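Local coordinates for protein phosphodiesterase (Candida albicans, PDB 6CPU) that belongs to the mainly helical phosphodiesterases of the HD superfamily and holds a zinc ion and a magnesium ion, at residues N43-I48 with S118-L123; T125-R130 with G270-N275; D239-Q244 with Q338-L343; L420-G425 with L456-A461. One frame throughout, in Å; residues are numbered along the deposited sequence.

Interaction 1: residues N43-I48 with S118-L123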
loop_
_atom_site.group_PDB
_atom_site.type_symbol
_atom_site.label_atom_id
_atom_site.label_comp_id
_atom_site.label_asym_id
_atom_site.label_seq_id
_atom_site.Cartn_x
_atom_site.Cartn_y
_atom_site.Cartn_z
ATOM N N ASN A 43 -9.612 8.068 13.633
ATOM C CA ASN A 43 -9.114 9.179 14.439
ATOM C C ASN A 43 -9.739 9.277 15.829
ATOM O O ASN A 43 -9.709 10.331 16.463
ATOM C CB ASN A 43 -9.238 10.490 13.663
ATOM C CG ASN A 43 -10.649 11.002 13.604
ATOM O OD1 ASN A 43 -11.606 10.230 13.682
ATOM N ND2 ASN A 43 -10.793 12.324 13.481
ATOM N N VAL A 44 -10.288 8.162 16.294
ATOM C CA VAL A 44 -10.815 8.061 17.653
ATOM C C VAL A 44 -10.267 6.783 18.280
ATOM O O VAL A 44 -10.044 5.788 17.569
ATOM C CB VAL A 44 -12.367 8.037 17.698
ATOM C CG1 VAL A 44 -12.934 9.395 17.280
ATOM C CG2 VAL A 44 -12.945 6.931 16.839
ATOM N N PRO A 45 -10.042 6.787 19.598
ATOM C CA PRO A 45 -9.624 5.538 20.217
ATOM C C PRO A 45 -10.754 4.525 20.181
ATOM O O PRO A 45 -11.931 4.912 20.272
ATOM C CB PRO A 45 -9.312 5.923 21.657
ATOM C CG PRO A 45 -9.237 7.401 21.683
ATOM C CD PRO A 45 -10.048 7.912 20.544
ATOM N N ILE A 46 -10.393 3.258 20.022
ATOM C CA ILE A 46 -11.348 2.169 20.029
ATOM C C ILE A 46 -11.106 1.336 21.281
ATOM O O ILE A 46 -9.969 0.924 21.559
ATOM C CB ILE A 46 -11.236 1.299 18.770
ATOM C CG1 ILE A 46 -11.653 2.108 17.536
ATOM C CG2 ILE A 46 -12.078 0.020 18.909
ATOM C CD1 ILE A 46 -11.359 1.413 16.230
ATOM N N VAL A 47 -12.174 1.094 22.038
ATOM C CA VAL A 47 -12.109 0.238 23.233
ATOM C C VAL A 47 -12.852 -1.054 22.938
ATOM O O VAL A 47 -14.010 -1.016 22.508
ATOM C CB VAL A 47 -12.740 0.912 24.476
ATOM C CG1 VAL A 47 -12.720 -0.038 25.667
ATOM C CG2 VAL A 47 -12.027 2.213 24.810
ATOM N N ILE A 48 -12.187 -2.192 23.123
ATOM C CA ILE A 48 -12.839 -3.497 22.975
ATOM C C ILE A 48 -13.011 -4.138 24.353
ATOM O O ILE A 48 -12.048 -4.297 25.087
ATOM C CB ILE A 48 -12.075 -4.435 22.026
ATOM C CG1 ILE A 48 -11.905 -3.775 20.652
ATOM C CG2 ILE A 48 -12.816 -5.757 21.860
ATOM C CD1 ILE A 48 -11.123 -4.610 19.660
ATOM N N SER A 118 -8.613 9.828 26.868
ATOM C CA SER A 118 -8.633 11.265 26.604
ATOM C C SER A 118 -7.331 11.726 25.952
ATOM O O SER A 118 -7.356 12.484 24.986
ATOM C CB SER A 118 -8.870 12.069 27.881
ATOM O OG SER A 118 -9.106 13.426 27.533
ATOM N N SER A 119 -6.205 11.255 26.474
ATOM C CA SER A 119 -4.901 11.587 25.899
ATOM C C SER A 119 -4.811 11.091 24.458
ATOM O O SER A 119 -4.394 11.831 23.581
ATOM C CB SER A 119 -3.764 10.989 26.723
ATOM O OG SER A 119 -3.692 11.621 27.986
ATOM N N ALA A 120 -5.217 9.845 24.218
ATOM C CA ALA A 120 -5.192 9.290 22.866
ATOM C C ALA A 120 -6.099 10.069 21.907
ATOM O O ALA A 120 -5.702 10.389 20.776
ATOM C CB ALA A 120 -5.568 7.813 22.883
ATOM N N LYS A 121 -7.303 10.413 22.350
ATOM C CA LYS A 121 -8.182 11.206 21.495
ATOM C C LYS A 121 -7.535 12.530 21.087
ATOM O O LYS A 121 -7.586 12.918 19.918
ATOM C CB LYS A 121 -9.514 11.487 22.176
ATOM C CG LYS A 121 -10.482 12.225 21.271
ATOM C CD LYS A 121 -11.914 12.049 21.731
ATOM C CE LYS A 121 -12.900 12.417 20.636
ATOM N NZ LYS A 121 -12.821 13.867 20.328
ATOM N N GLU A 122 -6.931 13.213 22.056
ATOM C CA GLU A 122 -6.286 14.502 21.814
ATOM C C GLU A 122 -5.173 14.383 20.767
ATOM O O GLU A 122 -4.965 15.292 19.969
ATOM C CB GLU A 122 -5.735 15.091 23.121
ATOM C CG GLU A 122 -6.793 15.761 23.998
ATOM C CD GLU A 122 -6.356 15.973 25.451
ATOM O OE1 GLU A 122 -5.136 15.918 25.750
ATOM O OE2 GLU A 122 -7.246 16.201 26.308
ATOM N N LEU A 123 -4.488 13.244 20.748
ATOM C CA LEU A 123 -3.392 13.013 19.802
ATOM C C LEU A 123 -3.829 12.459 18.438
ATOM O O LEU A 123 -3.100 12.593 17.456
ATOM C CB LEU A 123 -2.363 12.080 20.433
ATOM C CG LEU A 123 -1.681 12.663 21.678
ATOM C CD1 LEU A 123 -0.960 11.578 22.460
ATOM C CD2 LEU A 123 -0.708 13.772 21.300
#
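Pro45 lays one corner of its pyrrolidine ring against the turn of helix that carries Ala120 and Lys121, a compact example of a proline packing a strand entrance onto a helix. The ring tip leads. CG stands 3.6 Å from the backbone N of Lys121, and the same atom meets the methyl of Ala120, with Pro45 CG to Ala120 CB at 3.9 Å. The neighbouring ring carbon rests farther along the turn, Pro45 CD lying 4.0 Å from Lys121 CB. A CG-exo pucker shapes this leading corner, and the ring works as a rigid knuckle with no rotatable side-chain bond of its own. Across from it, the root of Lys121 does the touching. Its CG is set trans to the backbone N (chi1 -176°); this and the nearly extended chain that follows lead the ammonium end away from the proline, and a bend at chi4 (-66°) turns NZ at the end. The two side chains cross at about a right angle, with Lys121 CB set against the CD-CG edge of the ring. No hydrogen bond spans the two segments; the join is made by van der Waals contact, with the alanine methyl pointing toward the proline segment. Pro45 is the residue just ahead of strand 46-49, which lies between strands 2-6 and 100-103 in a parallel four-stranded sheet, and its backbone already pairs with Glu3. Ile117, one turn earlier on helix 110-124, touches both Pro45 and Val47, and this helix thereby covers the start of the strand.

Interaction 2: residues T125-R130 with G270-N275; sequences TNRISR and GNPFHN
Asn271 OD1 is gripped by two nitrogens of a single guanidinium group, the NH1 and NH2 of Arg127, an end-on fork closing on one acceptor. The bond from Arg127 NH2 to Asn271 OD1 is the shorter at 2.6 Å, and that from Arg127 NH1 to the same oxygen measures 2.9 Å and is more bent, 135° at the hydrogen against 150°. Both keep the oxygen close to the guanidinium plane, yet NH1 arrives in the plane of the amide while NH2 stands above it, the two flat groups being turned 75° apart. Over one guanidinium face lies the carbonyl of Gly270, its O above the centre of the group, a contact over the face and not a hydrogen bond, since the angle at NH1 is poor. The other end of the amide is held too: Asn271 ND2 donates to His274 O at 2.9 Å and has a further acceptor in His353 O, which fixes the amide's rotation. Salt bridges from Arg127 to Asp41 and Glu486 probably balance the buried charge. Asn126 OD1 caps the start of helix 127-135, from whose first turn the arginine reaches. The asparagine belongs to the loop between helices 253-264 and 276-292, and Glu486 brings in helix 470-495 alongside.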
loop_
_atom_site.group_PDB
_atom_site.type_symbol
_atom_site.label_atom_id
_atom_site.label_comp_id
_atom_site.label_asym_id
_atom_site.label_seq_id
_atom_site.Cartn_x
_atom_site.Cartn_y
_atom_site.Cartn_z
ATOM N N THR A 125 -6.995 13.080 16.851
ATOM C CA THR A 125 -8.014 13.819 16.115
ATOM C C THR A 125 -7.509 14.417 14.809
ATOM O O THR A 125 -8.182 14.305 13.775
ATOM C CB THR A 125 -8.634 14.922 17.004
ATOM O OG1 THR A 125 -9.204 14.306 18.161
ATOM C CG2 THR A 125 -9.718 15.694 16.251
ATOM N N ASN A 126 -6.329 15.033 14.860
ATOM C CA ASN A 126 -5.786 15.815 13.756
ATOM C C ASN A 126 -4.712 15.066 12.978
ATOM O O ASN A 126 -3.843 14.409 13.562
ATOM C CB ASN A 126 -5.232 17.153 14.280
ATOM C CG ASN A 126 -4.545 17.968 13.203
ATOM O OD1 ASN A 126 -3.368 17.775 12.919
ATOM N ND2 ASN A 126 -5.280 18.914 12.609
ATOM N N ARG A 127 -4.810 15.153 11.653
ATOM C CA ARG A 127 -3.920 14.469 10.714
ATOM C C ARG A 127 -2.452 14.772 10.942
ATOM O O ARG A 127 -1.603 13.881 10.870
ATOM C CB ARG A 127 -4.328 14.835 9.279
ATOM C CG ARG A 127 -3.356 14.473 8.170
ATOM C CD ARG A 127 -3.260 12.977 7.898
ATOM N NE ARG A 127 -2.189 12.700 6.954
ATOM C CZ ARG A 127 -1.732 11.488 6.638
ATOM N NH1 ARG A 127 -2.268 10.390 7.164
ATOM N NH2 ARG A 127 -0.738 11.376 5.779
ATOM N N ILE A 128 -2.139 16.029 11.236
ATOM C CA ILE A 128 -0.752 16.410 11.409
ATOM C C ILE A 128 -0.225 15.848 12.720
ATOM O O ILE A 128 0.916 15.390 12.774
ATOM C CB ILE A 128 -0.562 17.951 11.337
ATOM C CG1 ILE A 128 -1.157 18.497 10.028
ATOM C CG2 ILE A 128 0.902 18.321 11.458
ATOM C CD1 ILE A 128 -0.529 18.007 8.746
ATOM N N SER A 129 -1.054 15.855 13.761
ATOM C CA SER A 129 -0.724 15.183 15.024
ATOM C C SER A 129 -0.444 13.683 14.791
ATOM O O SER A 129 0.518 13.125 15.334
ATOM C CB SER A 129 -1.875 15.334 16.011
ATOM O OG SER A 129 -1.570 14.823 17.296
ATOM N N ARG A 130 -1.304 13.053 14.005
ATOM C CA ARG A 130 -1.190 11.602 13.741
ATOM C C ARG A 130 0.131 11.237 13.062
ATOM O O ARG A 130 0.800 10.269 13.449
ATOM C CB ARG A 130 -2.350 11.106 12.901
ATOM C CG ARG A 130 -3.671 11.012 13.634
ATOM C CD ARG A 130 -4.708 10.206 12.866
ATOM N NE ARG A 130 -5.080 10.759 11.567
ATOM C CZ ARG A 130 -5.968 11.732 11.364
ATOM N NH1 ARG A 130 -6.571 12.342 12.379
ATOM N NH2 ARG A 130 -6.229 12.109 10.113
ATOM N N GLY A 270 -5.641 7.714 5.376
ATOM C CA GLY A 270 -5.628 9.183 5.324
ATOM C C GLY A 270 -4.444 9.806 4.619
ATOM O O GLY A 270 -4.376 11.040 4.522
ATOM N N ASN A 271 -3.479 9.007 4.159
ATOM C CA ASN A 271 -2.389 9.561 3.372
ATOM C C ASN A 271 -2.994 10.008 2.039
ATOM O O ASN A 271 -3.678 9.223 1.388
ATOM C CB ASN A 271 -1.268 8.566 3.093
ATOM C CG ASN A 271 -0.409 8.250 4.323
ATOM O OD1 ASN A 271 -0.602 8.771 5.422
ATOM N ND2 ASN A 271 0.550 7.400 4.120
ATOM N N PRO A 272 -2.760 11.275 1.632
ATOM C CA PRO A 272 -3.362 11.636 0.336
ATOM C C PRO A 272 -2.776 10.871 -0.841
ATOM O O PRO A 272 -3.514 10.526 -1.774
ATOM C CB PRO A 272 -3.077 13.144 0.227
ATOM C CG PRO A 272 -2.943 13.592 1.632
ATOM C CD PRO A 272 -2.236 12.456 2.333
ATOM N N PHE A 273 -1.473 10.607 -0.824
ATOM C CA PHE A 273 -0.812 9.914 -1.916
ATOM C C PHE A 273 -0.366 8.481 -1.612
ATOM O O PHE A 273 -0.760 7.562 -2.323
ATOM C CB PHE A 273 0.410 10.699 -2.387
ATOM C CG PHE A 273 1.045 10.131 -3.618
ATOM C CD1 PHE A 273 0.645 10.560 -4.868
ATOM C CD2 PHE A 273 2.043 9.173 -3.538
ATOM C CE1 PHE A 273 1.218 10.052 -6.007
ATOM C CE2 PHE A 273 2.616 8.646 -4.676
ATOM C CZ PHE A 273 2.207 9.098 -5.924
ATOM N N HIS A 274 0.481 8.314 -0.589
ATOM C CA HIS A 274 1.063 6.995 -0.242
ATOM C C HIS A 274 0.114 6.104 0.553
ATOM O O HIS A 274 0.368 5.759 1.703
ATOM C CB HIS A 274 2.396 7.181 0.493
ATOM C CG HIS A 274 3.476 7.726 -0.388
ATOM N ND1 HIS A 274 3.821 9.061 -0.406
ATOM C CD2 HIS A 274 4.250 7.125 -1.318
ATOM C CE1 HIS A 274 4.783 9.252 -1.294
ATOM N NE2 HIS A 274 5.057 8.093 -1.865
ATOM N N ASN A 275 -0.982 5.744 -0.092
ATOM C CA ASN A 275 -2.025 4.903 0.501
ATOM C C ASN A 275 -2.164 3.626 -0.312
ATOM O O ASN A 275 -1.342 3.348 -1.185
ATOM C CB ASN A 275 -3.327 5.673 0.582
ATOM C CG ASN A 275 -3.763 6.221 -0.762
ATOM O OD1 ASN A 275 -3.398 5.705 -1.805
ATOM N ND2 ASN A 275 -4.516 7.279 -0.728
#

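Interaction 3: residues D239-Q244 with Q338-L343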
loop_
_atom_site.group_PDB
_atom_site.type_symbol
_atom_site.label_atom_id
_atom_site.label_comp_id
_atom_site.label_asym_id
_atom_site.label_seq_id
_atom_site.Cartn_x
_atom_site.Cartn_y
_atom_site.Cartn_z
ATOM N N ASP A 239 -4.110 -13.274 -8.697
ATOM C CA ASP A 239 -4.646 -14.590 -9.069
ATOM C C ASP A 239 -4.182 -14.959 -10.479
ATOM O O ASP A 239 -3.745 -16.087 -10.716
ATOM C CB ASP A 239 -6.174 -14.601 -8.979
ATOM C CG ASP A 239 -6.777 -15.999 -9.149
ATOM O OD1 ASP A 239 -6.128 -17.000 -8.808
ATOM O OD2 ASP A 239 -7.934 -16.093 -9.605
ATOM N N TYR A 240 -4.244 -13.989 -11.384
ATOM C CA TYR A 240 -3.858 -14.163 -12.793
ATOM C C TYR A 240 -2.386 -14.565 -12.931
ATOM O O TYR A 240 -2.047 -15.449 -13.713
ATOM C CB TYR A 240 -4.131 -12.867 -13.558
ATOM C CG TYR A 240 -4.080 -12.974 -15.070
ATOM C CD1 TYR A 240 -5.098 -13.606 -15.776
ATOM C CD2 TYR A 240 -3.030 -12.409 -15.798
ATOM C CE1 TYR A 240 -5.066 -13.694 -17.164
ATOM C CE2 TYR A 240 -2.992 -12.487 -17.193
ATOM C CZ TYR A 240 -4.019 -13.127 -17.865
ATOM O OH TYR A 240 -3.980 -13.218 -19.242
ATOM N N ALA A 241 -1.523 -13.916 -12.149
ATOM C CA ALA A 241 -0.105 -14.229 -12.124
ATOM C C ALA A 241 0.165 -15.609 -11.531
ATOM O O ALA A 241 0.976 -16.363 -12.069
ATOM C CB ALA A 241 0.650 -13.165 -11.349
ATOM N N ILE A 242 -0.509 -15.939 -10.430
ATOM C CA ILE A 242 -0.360 -17.252 -9.783
ATOM C C ILE A 242 -0.725 -18.388 -10.753
ATOM O O ILE A 242 -0.032 -19.403 -10.812
ATOM C CB ILE A 242 -1.227 -17.361 -8.499
ATOM C CG1 ILE A 242 -0.674 -16.457 -7.395
ATOM C CG2 ILE A 242 -1.281 -18.792 -7.980
ATOM C CD1 ILE A 242 -1.621 -16.255 -6.226
ATOM N N LYS A 243 -1.799 -18.202 -11.518
ATOM C CA LYS A 243 -2.238 -19.208 -12.500
ATOM C C LYS A 243 -1.197 -19.550 -13.575
ATOM O O LYS A 243 -1.287 -20.606 -14.190
ATOM C CB LYS A 243 -3.527 -18.756 -13.195
ATOM C CG LYS A 243 -4.780 -18.944 -12.366
ATOM C CD LYS A 243 -5.987 -18.414 -13.129
ATOM C CE LYS A 243 -7.266 -18.514 -12.319
ATOM N NZ LYS A 243 -8.299 -17.608 -12.890
ATOM N N GLN A 244 -0.243 -18.654 -13.826
ATOM C CA GLN A 244 0.797 -18.907 -14.820
ATOM C C GLN A 244 2.005 -19.666 -14.253
ATOM O O GLN A 244 2.857 -20.121 -15.021
ATOM C CB GLN A 244 1.273 -17.606 -15.481
ATOM C CG GLN A 244 0.194 -16.601 -15.881
ATOM C CD GLN A 244 -0.981 -17.200 -16.645
ATOM O OE1 GLN A 244 -2.125 -16.759 -16.486
ATOM N NE2 GLN A 244 -0.709 -18.196 -17.475
ATOM N N GLN A 338 9.243 -15.145 -10.962
ATOM C CA GLN A 338 9.851 -13.822 -10.866
ATOM C C GLN A 338 8.844 -12.716 -11.177
ATOM O O GLN A 338 8.895 -11.632 -10.590
ATOM C CB GLN A 338 11.026 -13.691 -11.830
ATOM C CG GLN A 338 12.194 -14.606 -11.512
ATOM C CD GLN A 338 13.025 -14.935 -12.742
ATOM O OE1 GLN A 338 12.969 -14.232 -13.757
ATOM N NE2 GLN A 338 13.785 -16.019 -12.662
ATOM N N THR A 339 7.953 -12.983 -12.127
ATOM C CA THR A 339 6.877 -12.054 -12.458
ATOM C C THR A 339 5.943 -11.882 -11.244
ATOM O O THR A 339 5.567 -10.764 -10.903
ATOM C CB THR A 339 6.078 -12.552 -13.687
ATOM O OG1 THR A 339 6.950 -12.632 -14.822
ATOM C CG2 THR A 339 4.928 -11.624 -14.008
ATOM N N LEU A 340 5.585 -12.994 -10.606
ATOM C CA LEU A 340 4.755 -12.967 -9.391
ATOM C C LEU A 340 5.470 -12.213 -8.266
ATOM O O LEU A 340 4.862 -11.391 -7.582
ATOM C CB LEU A 340 4.399 -14.377 -8.922
ATOM C CG LEU A 340 3.544 -14.485 -7.646
ATOM C CD1 LEU A 340 2.222 -13.763 -7.810
ATOM C CD2 LEU A 340 3.305 -15.936 -7.250
ATOM N N GLY A 341 6.764 -12.484 -8.097
ATOM C CA GLY A 341 7.585 -11.781 -7.109
ATOM C C GLY A 341 7.620 -10.278 -7.308
ATOM O O GLY A 341 7.582 -9.521 -6.336
ATOM N N LEU A 342 7.687 -9.843 -8.567
ATOM C CA LEU A 342 7.685 -8.424 -8.891
ATOM C C LEU A 342 6.338 -7.807 -8.516
ATOM O O LEU A 342 6.286 -6.722 -7.923
ATOM C CB LEU A 342 7.946 -8.200 -10.383
ATOM C CG LEU A 342 8.630 -6.907 -10.842
ATOM C CD1 LEU A 342 8.133 -6.518 -12.225
ATOM C CD2 LEU A 342 8.469 -5.719 -9.907
ATOM N N LEU A 343 5.261 -8.501 -8.878
ATOM C CA LEU A 343 3.916 -8.021 -8.579
ATOM C C LEU A 343 3.673 -7.930 -7.070
ATOM O O LEU A 343 3.147 -6.929 -6.598
ATOM C CB LEU A 343 2.870 -8.923 -9.213
ATOM C CG LEU A 343 2.884 -8.857 -10.742
ATOM C CD1 LEU A 343 2.073 -9.997 -11.326
ATOM C CD2 LEU A 343 2.383 -7.511 -11.224
#
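Ala241 and Leu340 bring helices 227-242 and 336-348 together, their CA atoms only 5.7 Å apart, a separation that the small alanine side chain permits. The methyl of Ala241 points toward the partner helix and is met by two leucines one turn apart. Ala241 CB lies 3.5 Å from Leu343 CD1, tighter than ordinary carbon contact, and 3.9 Å from Leu340 CD1. The leucines send these methyls in by different routes: Leu340 swings its CG trans to the backbone N (chi1 179°), whereas Leu343 places CG beside its own N (chi1 -67°). Next along the first helix, Ile242 lies across the fork of Leu340 at a slant. Its CG1 sits 4.0 Å from Leu340 CD1 and equally far from Leu340 CD2, so both branches of the leucine embrace one methylene. No hydrogen bond passes between the segments, and the touching residues are all buried. Leu283 and Leu290 of helix 276-292 also meet Leu343, while Leu256 of helix 253-264 touches Ile242. Such apolar, alanine-mediated packing is the plain helix-to-helix cement of this all-helical HD-type domain, and helix 336-348 runs directly on to the zinc ligands His349 and Asp350.

Interaction 4: residues L420-G425 with L456-A461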
loop_
_atom_site.group_PDB
_atom_site.type_symbol
_atom_site.label_atom_id
_atom_site.label_comp_id
_atom_site.label_asym_id
_atom_site.label_seq_id
_atom_site.Cartn_x
_atom_site.Cartn_y
_atom_site.Cartn_z
ATOM N N LEU A 420 13.753 -2.052 -1.991
ATOM C CA LEU A 420 14.862 -1.134 -1.714
ATOM C C LEU A 420 15.207 -0.264 -2.927
ATOM O O LEU A 420 15.564 0.909 -2.787
ATOM C CB LEU A 420 16.092 -1.898 -1.218
ATOM C CG LEU A 420 15.973 -2.444 0.209
ATOM C CD1 LEU A 420 17.226 -3.221 0.582
ATOM C CD2 LEU A 420 15.715 -1.340 1.223
ATOM N N ALA A 421 14.998 -0.821 -4.113
ATOM C CA ALA A 421 15.269 -0.114 -5.361
ATOM C C ALA A 421 14.405 1.130 -5.586
ATOM O O ALA A 421 14.781 1.996 -6.384
ATOM C CB ALA A 421 15.136 -1.075 -6.530
ATOM N N THR A 422 13.268 1.249 -4.893
ATOM C CA THR A 422 12.392 2.415 -5.072
ATOM C C THR A 422 12.850 3.681 -4.355
ATOM O O THR A 422 12.195 4.704 -4.468
ATOM C CB THR A 422 10.930 2.127 -4.666
ATOM O OG1 THR A 422 10.862 1.861 -3.257
ATOM C CG2 THR A 422 10.393 0.930 -5.443
ATOM N N ASP A 423 13.953 3.600 -3.613
ATOM C CA ASP A 423 14.576 4.757 -2.977
ATOM C C ASP A 423 15.161 5.705 -4.026
ATOM O O ASP A 423 16.135 5.366 -4.698
ATOM C CB ASP A 423 15.688 4.294 -2.029
ATOM C CG ASP A 423 16.391 5.447 -1.320
ATOM O OD1 ASP A 423 15.880 6.582 -1.350
ATOM O OD2 ASP A 423 17.462 5.203 -0.721
ATOM N N MET A 424 14.576 6.889 -4.138
ATOM C CA MET A 424 15.012 7.868 -5.145
ATOM C C MET A 424 16.380 8.479 -4.848
ATOM O O MET A 424 17.020 9.013 -5.754
ATOM C CB MET A 424 13.961 8.966 -5.329
ATOM C CG MET A 424 12.717 8.489 -6.069
ATOM S SD MET A 424 13.041 7.958 -7.769
ATOM C CE MET A 424 13.166 9.547 -8.592
ATOM N N GLY A 425 16.834 8.395 -3.598
ATOM C CA GLY A 425 18.209 8.752 -3.258
ATOM C C GLY A 425 19.247 7.839 -3.895
ATOM O O GLY A 425 20.435 8.161 -3.897
ATOM N N LEU A 456 14.371 -2.125 -12.112
ATOM C CA LEU A 456 14.026 -1.101 -13.080
ATOM C C LEU A 456 12.525 -1.032 -13.317
ATOM O O LEU A 456 11.975 0.044 -13.459
ATOM C CB LEU A 456 14.769 -1.347 -14.400
ATOM C CG LEU A 456 16.294 -1.196 -14.303
ATOM C CD1 LEU A 456 16.954 -1.730 -15.573
ATOM C CD2 LEU A 456 16.698 0.246 -14.038
ATOM N N LEU A 457 11.869 -2.177 -13.356
ATOM C CA LEU A 457 10.435 -2.202 -13.622
ATOM C C LEU A 457 9.657 -1.590 -12.456
ATOM O O LEU A 457 8.804 -0.731 -12.667
ATOM C CB LEU A 457 9.957 -3.619 -13.942
ATOM C CG LEU A 457 10.392 -4.128 -15.328
ATOM C CD1 LEU A 457 9.880 -5.533 -15.568
ATOM C CD2 LEU A 457 9.918 -3.181 -16.418
ATOM N N ILE A 458 9.993 -1.985 -11.227
ATOM C CA ILE A 458 9.311 -1.422 -10.062
ATOM C C ILE A 458 9.619 0.071 -9.946
ATOM O O ILE A 458 8.756 0.836 -9.574
ATOM C CB ILE A 458 9.629 -2.202 -8.760
ATOM C CG1 ILE A 458 8.580 -1.896 -7.678
ATOM C CG2 ILE A 458 11.043 -1.904 -8.272
ATOM C CD1 ILE A 458 8.733 -2.754 -6.435
ATOM N N LYS A 459 10.834 0.504 -10.295
ATOM C CA LYS A 459 11.142 1.943 -10.306
ATOM C C LYS A 459 10.249 2.710 -11.261
ATOM O O LYS A 459 9.742 3.785 -10.933
ATOM C CB LYS A 459 12.605 2.201 -10.677
ATOM C CG LYS A 459 13.559 2.089 -9.503
ATOM C CD LYS A 459 15.015 2.285 -9.921
ATOM C CE LYS A 459 15.270 3.694 -10.429
ATOM N NZ LYS A 459 14.775 4.748 -9.504
ATOM N N CYS A 460 10.091 2.166 -12.463
ATOM C CA CYS A 460 9.260 2.798 -13.490
ATOM C C CYS A 460 7.800 2.847 -13.023
ATOM O O CYS A 460 7.145 3.888 -13.104
ATOM C CB CYS A 460 9.395 2.045 -14.814
ATOM S SG CYS A 460 10.953 2.384 -15.695
ATOM N N ALA A 461 7.315 1.727 -12.498
ATOM C CA ALA A 461 5.943 1.651 -11.961
ATOM C C ALA A 461 5.707 2.665 -10.852
ATOM O O ALA A 461 4.692 3.365 -10.843
ATOM C CB ALA A 461 5.654 0.246 -11.464
HETATM O O HOH W 1 15.980 4.307 -7.133
#
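Lys459, Thr422 and Ala421 carry most of this contact, which sets the end of helix 411-421 and the Asx turn that follows it against helix 446-462, beside the metal site of the HD-type fold. The lysine folds around the helix end instead of stretching away from it. Its first torsion (chi1 -84°) sets CG beside its own backbone N and against the carbonyl of Ala421, with Lys459 CG 3.4 Å from Ala421 O; bends at chi3 (65°) and chi4 (51°) then turn the ammonium group back toward residues 420-425. There Lys459 NZ donates to a water 2.7 Å away, and that water in turn donates to two carbonyls, Ala421 O and Asp423 O, each also at 2.7 Å. The amine is thus tied to the backbone at one remove, its positive charge probably steadied by the two carbonyls that the water joins to it. Thr422 divides its roles. OG1 bonds back to Ile419 O, while the methyl, placed trans to its own carbonyl carbon, packs on Ile458: Thr422 CG2 lies 4.0 Å from Ile458 CG1, and slightly farther from the other branch. The threonine side chain also comes within about 4 Å of the magnesium ion, and Ile458 touches the zinc ligand His349; a further zinc ligand, Asp462, lies at the end of helix 446-462. In the Asx turn, Asp423 OD1 accepts from Gly425 N at 3.0 Å. Met424 brings SD to 4.0 Å from Lys459 NZ.

How the interactions relate
From the N terminus, interaction 1 closes first, joining the entrance of a sheet strand to helix 110-124. Interaction 2 opens just after it and ties the next helix, 127-135, to the loop before helix 276-292; the two touch where Ser129 OG meets Leu123 O and Asn43 ND2 meets Thr125 O, both probable hydrogen bonds. Interaction 3, joining helix 227-242 to helix 336-348, begins before interaction 2 has closed, and their segments alternate along the chain, although about 12 Å separates their nearest atoms. Interaction 4 follows in series, closing a short loop of 30 residues between the end of helix 411-421 and helix 446-462. It abuts interaction 3, where Leu342 packs on Leu457 and Ile458.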